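Aminomethyltransferase (Bartonella henselae, PDB 3GIR) belongs to the aminomethyltransferase family, joining a folate-binding-type domain to a C-terminal barrel domain of the glycine cleavage T-protein type. Local coordinates at residues 151-156 and 165-170; 139-144 and 207-212; 345-350 and 379-384. One frame throughout, in Å; residues are numbered along the deposited sequence.

Contact 1. Residues 151-156 and 165-170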
loop_
_atom_site.group_PDB
_atom_site.type_symbol
_atom_site.label_atom_id
_atom_site.label_comp_id
_atom_site.label_asym_id
_atom_site.label_seq_id
_atom_site.Cartn_x
_atom_site.Cartn_y
_atom_site.Cartn_z
ATOM N N ALA A 151 4.609 3.554 15.742
ATOM C CA ALA A 151 4.937 5.006 15.571
ATOM C C ALA A 151 3.776 5.834 15.093
ATOM O O ALA A 151 3.589 6.945 15.586
ATOM C CB ALA A 151 6.079 5.204 14.564
ATOM N N ASP A 152 2.984 5.326 14.147
ATOM C CA ASP A 152 1.801 6.049 13.652
ATOM C C ASP A 152 0.841 6.250 14.815
ATOM O O ASP A 152 0.336 7.345 14.987
ATOM C CB ASP A 152 1.012 5.305 12.573
ATOM C CG ASP A 152 1.720 5.169 11.272
ATOM O OD1 ASP A 152 2.785 5.773 11.038
ATOM O OD2 ASP A 152 1.156 4.376 10.424
ATOM N N PHE A 153 0.535 5.206 15.580
ATOM C CA PHE A 153 -0.368 5.322 16.708
ATOM C C PHE A 153 0.142 6.368 17.718
ATOM O O PHE A 153 -0.612 7.252 18.124
ATOM C CB PHE A 153 -0.589 4.001 17.400
ATOM C CG PHE A 153 -1.561 4.102 18.575
ATOM C CD1 PHE A 153 -2.937 4.131 18.352
ATOM C CD2 PHE A 153 -1.081 4.204 19.838
ATOM C CE1 PHE A 153 -3.800 4.231 19.440
ATOM C CE2 PHE A 153 -1.955 4.326 20.912
ATOM C CZ PHE A 153 -3.278 4.322 20.687
ATOM N N ALA A 154 1.430 6.335 18.033
ATOM C CA ALA A 154 1.962 7.297 19.016
ATOM C C ALA A 154 1.832 8.741 18.517
ATOM O O ALA A 154 1.444 9.632 19.275
ATOM C CB ALA A 154 3.372 6.935 19.360
ATOM N N GLU A 155 2.100 8.948 17.242
ATOM C CA GLU A 155 2.030 10.261 16.667
ATOM C C GLU A 155 0.589 10.758 16.527
ATOM O O GLU A 155 0.282 11.944 16.826
ATOM C CB GLU A 155 2.788 10.334 15.346
ATOM C CG GLU A 155 2.734 11.730 14.709
ATOM C CD GLU A 155 3.473 12.829 15.542
ATOM O OE1 GLU A 155 4.422 12.480 16.300
ATOM O OE2 GLU A 155 3.013 14.006 15.422
ATOM N N LEU A 156 -0.335 9.869 16.151
ATOM C CA LEU A 156 -1.740 10.274 16.067
ATOM C C LEU A 156 -2.288 10.686 17.436
ATOM O O LEU A 156 -2.995 11.642 17.551
ATOM C CB LEU A 156 -2.560 9.103 15.468
ATOM C CG LEU A 156 -2.408 8.944 13.945
ATOM C CD1 LEU A 156 -2.922 7.569 13.482
ATOM C CD2 LEU A 156 -3.140 9.996 13.124
ATOM N N CYS A 165 -11.564 13.454 20.998
ATOM C CA CYS A 165 -11.610 12.305 20.093
ATOM C C CYS A 165 -10.739 11.240 20.735
ATOM O O CYS A 165 -9.805 11.573 21.483
ATOM C CB CYS A 165 -11.060 12.700 18.702
ATOM S SG CYS A 165 -11.095 11.396 17.418
ATOM N N GLN A 166 -10.992 9.980 20.401
ATOM C CA GLN A 166 -10.135 8.893 20.842
ATOM C C GLN A 166 -9.509 8.171 19.628
ATOM O O GLN A 166 -10.142 8.097 18.594
ATOM C CB GLN A 166 -10.949 7.871 21.636
ATOM C CG GLN A 166 -11.581 8.427 22.939
ATOM C CD GLN A 166 -10.576 8.998 23.932
ATOM O OE1 GLN A 166 -10.761 10.115 24.457
ATOM N NE2 GLN A 166 -9.518 8.239 24.210
ATOM N N VAL A 167 -8.304 7.688 19.804
ATOM C CA VAL A 167 -7.558 6.909 18.817
ATOM C C VAL A 167 -7.336 5.565 19.478
ATOM O O VAL A 167 -6.772 5.502 20.580
ATOM C CB VAL A 167 -6.185 7.608 18.572
ATOM C CG1 VAL A 167 -5.347 6.930 17.541
ATOM C CG2 VAL A 167 -6.441 9.093 18.130
ATOM N N ILE A 168 -7.734 4.480 18.800
ATOM C CA ILE A 168 -7.742 3.155 19.373
ATOM C C ILE A 168 -7.097 2.148 18.376
ATOM O O ILE A 168 -7.636 1.965 17.308
ATOM C CB ILE A 168 -9.202 2.669 19.655
ATOM C CG1 ILE A 168 -9.955 3.736 20.462
ATOM C CG2 ILE A 168 -9.166 1.305 20.392
ATOM C CD1 ILE A 168 -11.448 3.494 20.497
ATOM N N ALA A 169 -6.035 1.466 18.805
ATOM C CA ALA A 169 -5.412 0.424 17.988
ATOM C C ALA A 169 -6.245 -0.845 18.144
ATOM O O ALA A 169 -6.542 -1.242 19.239
ATOM C CB ALA A 169 -3.971 0.195 18.429
ATOM N N LEU A 170 -6.693 -1.435 17.041
ATOM C CA LEU A 170 -7.547 -2.601 17.087
ATOM C C LEU A 170 -6.766 -3.881 16.899
ATOM O O LEU A 170 -5.737 -3.918 16.176
ATOM C CB LEU A 170 -8.625 -2.489 16.048
ATOM C CG LEU A 170 -9.551 -1.266 16.007
ATOM C CD1 LEU A 170 -10.608 -1.315 14.926
ATOM C CD2 LEU A 170 -10.238 -1.108 17.361
#

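Contact 2. Residues 139-144 and 207-212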
loop_
_atom_site.group_PDB
_atom_site.type_symbol
_atom_site.label_atom_id
_atom_site.label_comp_id
_atom_site.label_asym_id
_atom_site.label_seq_id
_atom_site.Cartn_x
_atom_site.Cartn_y
_atom_site.Cartn_z
ATOM N N ARG A 139 -17.112 8.591 13.338
ATOM C CA ARG A 139 -16.281 7.355 13.436
ATOM C C ARG A 139 -15.561 7.131 12.135
ATOM O O ARG A 139 -16.169 7.120 11.067
ATOM C CB ARG A 139 -17.053 6.071 13.776
ATOM C CG ARG A 139 -17.837 6.099 15.110
ATOM C CD ARG A 139 -18.715 4.848 15.283
ATOM N NE ARG A 139 -17.899 3.679 15.043
ATOM C CZ ARG A 139 -18.145 2.768 14.095
ATOM N NH1 ARG A 139 -19.257 2.778 13.374
ATOM N NH2 ARG A 139 -17.278 1.814 13.928
ATOM N N PHE A 140 -14.258 6.896 12.251
ATOM C CA PHE A 140 -13.406 6.655 11.063
ATOM C C PHE A 140 -12.455 5.504 11.340
ATOM O O PHE A 140 -12.228 5.141 12.475
ATOM C CB PHE A 140 -12.531 7.896 10.764
ATOM C CG PHE A 140 -13.299 9.142 10.343
ATOM C CD1 PHE A 140 -13.258 9.587 9.056
ATOM C CD2 PHE A 140 -13.970 9.901 11.326
ATOM C CE1 PHE A 140 -13.903 10.736 8.701
ATOM C CE2 PHE A 140 -14.651 11.038 10.982
ATOM C CZ PHE A 140 -14.613 11.469 9.677
ATOM N N MET A 141 -11.899 4.942 10.291
ATOM C CA MET A 141 -10.923 3.853 10.404
ATOM C C MET A 141 -9.715 4.296 9.562
ATOM O O MET A 141 -9.832 4.887 8.490
ATOM C CB MET A 141 -11.450 2.512 9.815
ATOM C CG MET A 141 -10.623 1.328 10.083
ATOM S SD MET A 141 -10.739 0.873 11.852
ATOM C CE MET A 141 -12.412 0.123 11.929
ATOM N N LEU A 142 -8.548 4.024 10.110
ATOM C CA LEU A 142 -7.268 4.152 9.397
ATOM C C LEU A 142 -6.645 2.771 9.297
ATOM O O LEU A 142 -6.662 1.966 10.262
ATOM C CB LEU A 142 -6.297 5.077 10.163
ATOM C CG LEU A 142 -6.579 6.568 10.102
ATOM C CD1 LEU A 142 -5.878 7.412 11.246
ATOM C CD2 LEU A 142 -6.204 7.103 8.716
ATOM N N VAL A 143 -6.032 2.483 8.157
ATOM C CA VAL A 143 -5.170 1.287 8.053
ATOM C C VAL A 143 -3.734 1.724 7.841
ATOM O O VAL A 143 -3.467 2.436 6.866
ATOM C CB VAL A 143 -5.677 0.391 6.886
ATOM C CG1 VAL A 143 -4.800 -0.879 6.780
ATOM C CG2 VAL A 143 -7.144 -0.097 7.096
ATOM N N ALA A 144 -2.859 1.270 8.744
ATOM C CA ALA A 144 -1.441 1.661 8.848
ATOM C C ALA A 144 -0.574 0.524 8.398
ATOM O O ALA A 144 -0.911 -0.649 8.611
ATOM C CB ALA A 144 -1.092 2.001 10.298
ATOM N N ASP A 207 -17.695 -5.207 14.634
ATOM C CA ASP A 207 -16.251 -5.450 14.632
ATOM C C ASP A 207 -15.700 -6.005 13.284
ATOM O O ASP A 207 -14.530 -6.348 13.222
ATOM C CB ASP A 207 -15.808 -6.321 15.812
ATOM C CG ASP A 207 -15.960 -5.597 17.190
ATOM O OD1 ASP A 207 -16.174 -4.383 17.225
ATOM O OD2 ASP A 207 -15.779 -6.251 18.231
ATOM N N TRP A 208 -16.512 -6.040 12.236
ATOM C CA TRP A 208 -16.027 -6.447 10.928
ATOM C C TRP A 208 -15.938 -5.159 10.091
ATOM O O TRP A 208 -16.707 -4.228 10.283
ATOM C CB TRP A 208 -17.000 -7.397 10.206
ATOM C CG TRP A 208 -16.986 -8.801 10.633
ATOM C CD1 TRP A 208 -17.190 -9.258 11.859
ATOM C CD2 TRP A 208 -16.921 -9.941 9.762
ATOM N NE1 TRP A 208 -17.153 -10.637 11.859
ATOM C CE2 TRP A 208 -16.969 -11.077 10.586
ATOM C CE3 TRP A 208 -16.683 -10.100 8.403
ATOM C CZ2 TRP A 208 -16.905 -12.368 10.061
ATOM C CZ3 TRP A 208 -16.615 -11.383 7.880
ATOM C CH2 TRP A 208 -16.723 -12.487 8.725
ATOM N N PHE A 209 -14.989 -5.106 9.152
ATOM C CA PHE A 209 -14.839 -3.942 8.250
ATOM C C PHE A 209 -14.473 -4.476 6.893
ATOM O O PHE A 209 -13.487 -5.207 6.794
ATOM C CB PHE A 209 -13.761 -3.015 8.863
ATOM C CG PHE A 209 -13.333 -1.854 8.025
ATOM C CD1 PHE A 209 -14.226 -0.970 7.506
ATOM C CD2 PHE A 209 -11.974 -1.641 7.779
ATOM C CE1 PHE A 209 -13.804 0.141 6.731
ATOM C CE2 PHE A 209 -11.543 -0.530 7.061
ATOM C CZ PHE A 209 -12.485 0.335 6.488
ATOM N N ILE A 210 -15.258 -4.190 5.834
ATOM C CA ILE A 210 -14.942 -4.660 4.507
ATOM C C ILE A 210 -14.828 -3.465 3.602
ATOM O O ILE A 210 -15.712 -2.582 3.611
ATOM C CB ILE A 210 -16.015 -5.621 3.954
ATOM C CG1 ILE A 210 -16.043 -6.879 4.858
ATOM C CG2 ILE A 210 -15.797 -5.951 2.457
ATOM C CD1 ILE A 210 -17.092 -7.961 4.404
ATOM N N THR A 211 -13.768 -3.453 2.801
ATOM C CA THR A 211 -13.536 -2.406 1.805
ATOM C C THR A 211 -13.316 -3.036 0.426
ATOM O O THR A 211 -12.844 -4.177 0.323
ATOM C CB THR A 211 -12.347 -1.474 2.137
ATOM O OG1 THR A 211 -11.133 -2.274 2.176
ATOM C CG2 THR A 211 -12.516 -0.673 3.474
ATOM N N ARG A 212 -13.721 -2.322 -0.624
ATOM C CA ARG A 212 -13.429 -2.729 -1.985
ATOM C C ARG A 212 -12.182 -1.958 -2.402
ATOM O O ARG A 212 -12.222 -0.831 -2.873
ATOM C CB ARG A 212 -14.632 -2.492 -2.918
ATOM C CG ARG A 212 -14.451 -3.127 -4.264
ATOM C CD ARG A 212 -15.752 -3.197 -5.102
ATOM N NE ARG A 212 -15.730 -4.222 -6.060
ATOM C CZ ARG A 212 -16.814 -4.831 -6.530
ATOM N NH1 ARG A 212 -18.011 -4.489 -6.071
ATOM N NH2 ARG A 212 -16.707 -5.788 -7.379
#

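Contact 3. Residues 345-350 and 379-384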
loop_
_atom_site.group_PDB
_atom_site.type_symbol
_atom_site.label_atom_id
_atom_site.label_comp_id
_atom_site.label_asym_id
_atom_site.label_seq_id
_atom_site.Cartn_x
_atom_site.Cartn_y
_atom_site.Cartn_z
ATOM N N PRO A 345 5.552 -11.046 -13.685
ATOM C CA PRO A 345 5.111 -12.096 -14.621
ATOM C C PRO A 345 4.035 -11.652 -15.611
ATOM O O PRO A 345 3.903 -12.247 -16.704
ATOM C CB PRO A 345 4.547 -13.175 -13.688
ATOM C CG PRO A 345 5.281 -12.960 -12.422
ATOM C CD PRO A 345 5.386 -11.492 -12.287
ATOM N N SER A 346 3.250 -10.649 -15.242
ATOM C CA SER A 346 2.193 -10.128 -16.138
ATOM C C SER A 346 2.826 -9.239 -17.187
ATOM O O SER A 346 2.536 -9.379 -18.375
ATOM C CB SER A 346 1.073 -9.423 -15.411
ATOM O OG SER A 346 0.537 -10.240 -14.429
ATOM N N PHE A 347 3.748 -8.382 -16.766
ATOM C CA PHE A 347 4.506 -7.536 -17.680
ATOM C C PHE A 347 5.448 -8.374 -18.558
ATOM O O PHE A 347 5.791 -7.927 -19.678
ATOM C CB PHE A 347 5.327 -6.528 -16.872
ATOM C CG PHE A 347 5.987 -5.464 -17.706
ATOM C CD1 PHE A 347 5.191 -4.578 -18.416
ATOM C CD2 PHE A 347 7.338 -5.360 -17.805
ATOM C CE1 PHE A 347 5.762 -3.561 -19.201
ATOM C CE2 PHE A 347 7.970 -4.338 -18.587
ATOM C CZ PHE A 347 7.149 -3.438 -19.270
ATOM N N ASP A 348 5.781 -9.574 -18.066
ATOM C CA ASP A 348 6.706 -10.534 -18.638
ATOM C C ASP A 348 8.087 -9.956 -18.800
ATOM O O ASP A 348 8.732 -10.113 -19.844
ATOM C CB ASP A 348 6.199 -11.091 -19.952
ATOM C CG ASP A 348 6.922 -12.347 -20.350
ATOM O OD1 ASP A 348 7.427 -13.103 -19.479
ATOM O OD2 ASP A 348 7.007 -12.551 -21.574
ATOM N N GLY A 349 8.558 -9.321 -17.737
ATOM C CA GLY A 349 9.936 -8.888 -17.642
ATOM C C GLY A 349 10.172 -8.093 -16.371
ATOM O O GLY A 349 9.235 -7.889 -15.611
ATOM N N PRO A 350 11.432 -7.721 -16.112
ATOM C CA PRO A 350 11.775 -6.906 -14.929
ATOM C C PRO A 350 11.009 -5.571 -14.909
ATOM O O PRO A 350 10.809 -4.930 -15.976
ATOM C CB PRO A 350 13.279 -6.689 -15.065
ATOM C CG PRO A 350 13.710 -7.635 -16.036
ATOM C CD PRO A 350 12.632 -8.035 -16.900
ATOM N N SER A 379 15.442 2.246 -18.676
ATOM C CA SER A 379 14.820 3.451 -19.170
ATOM C C SER A 379 13.695 3.864 -18.228
ATOM O O SER A 379 12.943 3.023 -17.663
ATOM C CB SER A 379 14.308 3.215 -20.609
ATOM O OG SER A 379 13.367 2.142 -20.645
ATOM N N VAL A 380 13.545 5.155 -18.074
ATOM C CA VAL A 380 12.465 5.674 -17.274
ATOM C C VAL A 380 11.164 5.318 -17.997
ATOM O O VAL A 380 11.064 5.407 -19.200
ATOM C CB VAL A 380 12.575 7.207 -17.108
ATOM C CG1 VAL A 380 11.260 7.804 -16.509
ATOM C CG2 VAL A 380 13.863 7.593 -16.319
ATOM N N HIS A 381 10.181 4.805 -17.261
ATOM C CA HIS A 381 9.016 4.127 -17.821
ATOM C C HIS A 381 7.775 4.633 -17.100
ATOM O O HIS A 381 7.766 4.874 -15.900
ATOM C CB HIS A 381 9.118 2.607 -17.708
ATOM C CG HIS A 381 8.135 1.823 -18.530
ATOM N ND1 HIS A 381 6.798 1.665 -18.179
ATOM C CD2 HIS A 381 8.313 1.110 -19.658
ATOM C CE1 HIS A 381 6.204 0.911 -19.094
ATOM N NE2 HIS A 381 7.095 0.563 -20.001
ATOM N N SER A 382 6.676 4.773 -17.876
ATOM C CA SER A 382 5.379 5.094 -17.293
ATOM C C SER A 382 4.899 4.055 -16.274
ATOM O O SER A 382 5.244 2.893 -16.389
ATOM C CB SER A 382 4.310 5.243 -18.408
ATOM O OG SER A 382 4.177 4.054 -19.119
ATOM N N LEU A 383 4.120 4.528 -15.315
ATOM C CA LEU A 383 3.439 3.635 -14.366
ATOM C C LEU A 383 1.940 3.821 -14.539
ATOM O O LEU A 383 1.509 4.929 -14.885
ATOM C CB LEU A 383 3.864 3.986 -12.979
ATOM C CG LEU A 383 5.343 3.751 -12.604
ATOM C CD1 LEU A 383 5.602 4.404 -11.222
ATOM C CD2 LEU A 383 5.657 2.241 -12.697
ATOM N N PRO A 384 1.142 2.766 -14.322
ATOM C CA PRO A 384 1.587 1.421 -13.982
ATOM C C PRO A 384 2.149 0.683 -15.185
ATOM O O PRO A 384 1.927 1.041 -16.351
ATOM C CB PRO A 384 0.318 0.729 -13.490
ATOM C CG PRO A 384 -0.753 1.439 -14.275
ATOM C CD PRO A 384 -0.318 2.827 -14.540
#

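Contact 1. Residues 151-156 and 165-170
Phe153 and Val167 each bury 74 Å² in this contact, and the two side chains pass one another in opposite directions rather than meeting head-on. CG of Phe153 stands anti to the backbone N (chi1 -179°), which sends the ring from the helix toward strand 166-169 although its CB does not point there. The working corner of the ring is CE1, lying 3.6 Å from Val167 CG1. The same CE1 is 3.4 Å from Val167 O, and this carbonyl oxygen sits at the ring edge near its plane; Ile168 N lies in the plane at that edge as well. Beside it, Ala169 CB meets Phe153 CD1 at 4.1 Å.

Val167 faces the helix, and its CG1 is shared: Leu156 CB, one helical turn beyond Phe153, reaches it at 4.1 Å. The backbone evidence agrees, because the CA atoms of Phe153 and Ala169 and those of Leu156 and Val167 pair off at 7.1 Å and 7.3 Å. The short axes run nearly antiparallel (166°). This is the return half of a beta-alpha-beta crossover: helix 149-159 links strand 139-144 to strand 166-169, with strand 85-90 between them in the sheet. Ile87 touches both Leu156 and Val167, and Phe97 of helix 94-101 adds to the packing on Val167.

No hydrogen bond spans the two segments. The helix is therefore held against this outermost strand by apolar packing, with an aromatic edge directed at a backbone carbonyl, an approach that would be mildly favourable electrostatically.

Contact 2. Residues 139-144 and 207-212
A methionine lies over an aromatic ring here, yet it is the carbon chain of Met141, not its sulfur, that comes closest to Phe209. CG of Met141 is 3.7 Å from Phe209 CE2 and 4.2 Å from the ring centroid, 30° off the ring normal, an off-centre CH-pi contact. CB of Met141 sits over the same ring, 4.0 Å above its plane and displaced toward the rim. The SD of Met141 is also above the face but more distant, 5.3 Å from the Phe209 centroid, so the Met-aromatic component is secondary to the carbon packing. Bends at chi2 and chi3 (71° and 75°) turn the chain so that the terminal CE of Met141 also lies over the ring of Phe209, about 4.8 Å from its centroid.

Phe209 comes from the other side of the interface, its CG anti to the backbone N, and the two side chains overlap flank to flank, each running toward the other's strand. Both CB atoms point across the gap, and with the Met141 and Phe209 CA atoms 9.0 Å apart there is room for side chains alone; no hydrogen bond crosses. That spacing reflects the fold: strand 139-144 belongs to the five-stranded antiparallel sheet of the folate-binding-type domain, strand 209-211 to its six-stranded mixed sheet, and the ring of Phe209 is inserted between the two.

Val143, two residues along the strand from Met141 and on the same side, takes the ring edge: its CG2 lies near the plane, 4.4 Å from Phe209 CE2. Leu86 extends the apolar environment by touching both Met141 and Phe209, while Thr133 of strand 126-136 also packs on Phe209. Near one end, Arg139 forms a salt bridge with Glu203.

Contact 3. Residues 345-350 and 379-384
Phe347 and His381 meet as an offset edge-to-face aromatic pair, with the phenylalanine edge directed at the imidazole face, centroids 5.8 Å apart and planes at 86°. From CB of Phe347, which points toward the other segment, CG continues anti to the backbone N and carries the ring outward. On one flank, CD2 of Phe347 lies 3.8 Å from Gly349 O, an oxygen in the ring plane at its edge. Farther out, CE1 of Phe347 comes within 4.4 Å of His381 NE2. The tip, CZ of Phe347, makes the nearest approach, 4.1 Å from the same NE2 of His381.

A bond at the other nitrogen helps hold the imidazole in this orientation. ND1 of His381 donates to Ser382 O at 2.7 Å with an N-H...O angle of 161°, on a carbonyl lone pair and close to the imidazole plane, which helps fix the rotation of the ring. Phe385 joins the cluster, stacked on His381 and edge-to-face with Phe347. The contact is otherwise slight, burying 56 Å² in all.

Phe347 lies in the connection between strands 334-344 and 349-356, where Asp348 and Gly349 together lie opposite Gly344, a G1 beta bulge; His381 lies near the end of strand 374-381. Strand 309-315 runs between 349-356 and 374-381 in the antiparallel sheet of the barrel domain, so the rings meet across an intervening strand. Beyond them the connection meets the other domain: Phe347 N bonds to Glu257 at the end of helix 248-257, and Ser346 OG bonds to His69 of helix 65-74.

In the fold
Contacts 1 and 2 share the folate-binding-type domain, their centres 14 Å apart. Strand 139-144 of contact 2 leads directly into helix 149-159 of contact 1, and the chain completes contact 1 before residues 207-212 close contact 2. They also touch, through Leu156 on Leu142 and Leu170 on Met141, and so build one continuous packed region, with helix 149-159 and the six-stranded mixed sheet both set against the five-stranded sheet. Contact 3 follows later in the chain, in the barrel domain and across the chain's centre, its centre 37 Å from contact 1 and 32 Å from contact 2; its nearest atoms stay about 22 Å and 16 Å from theirs.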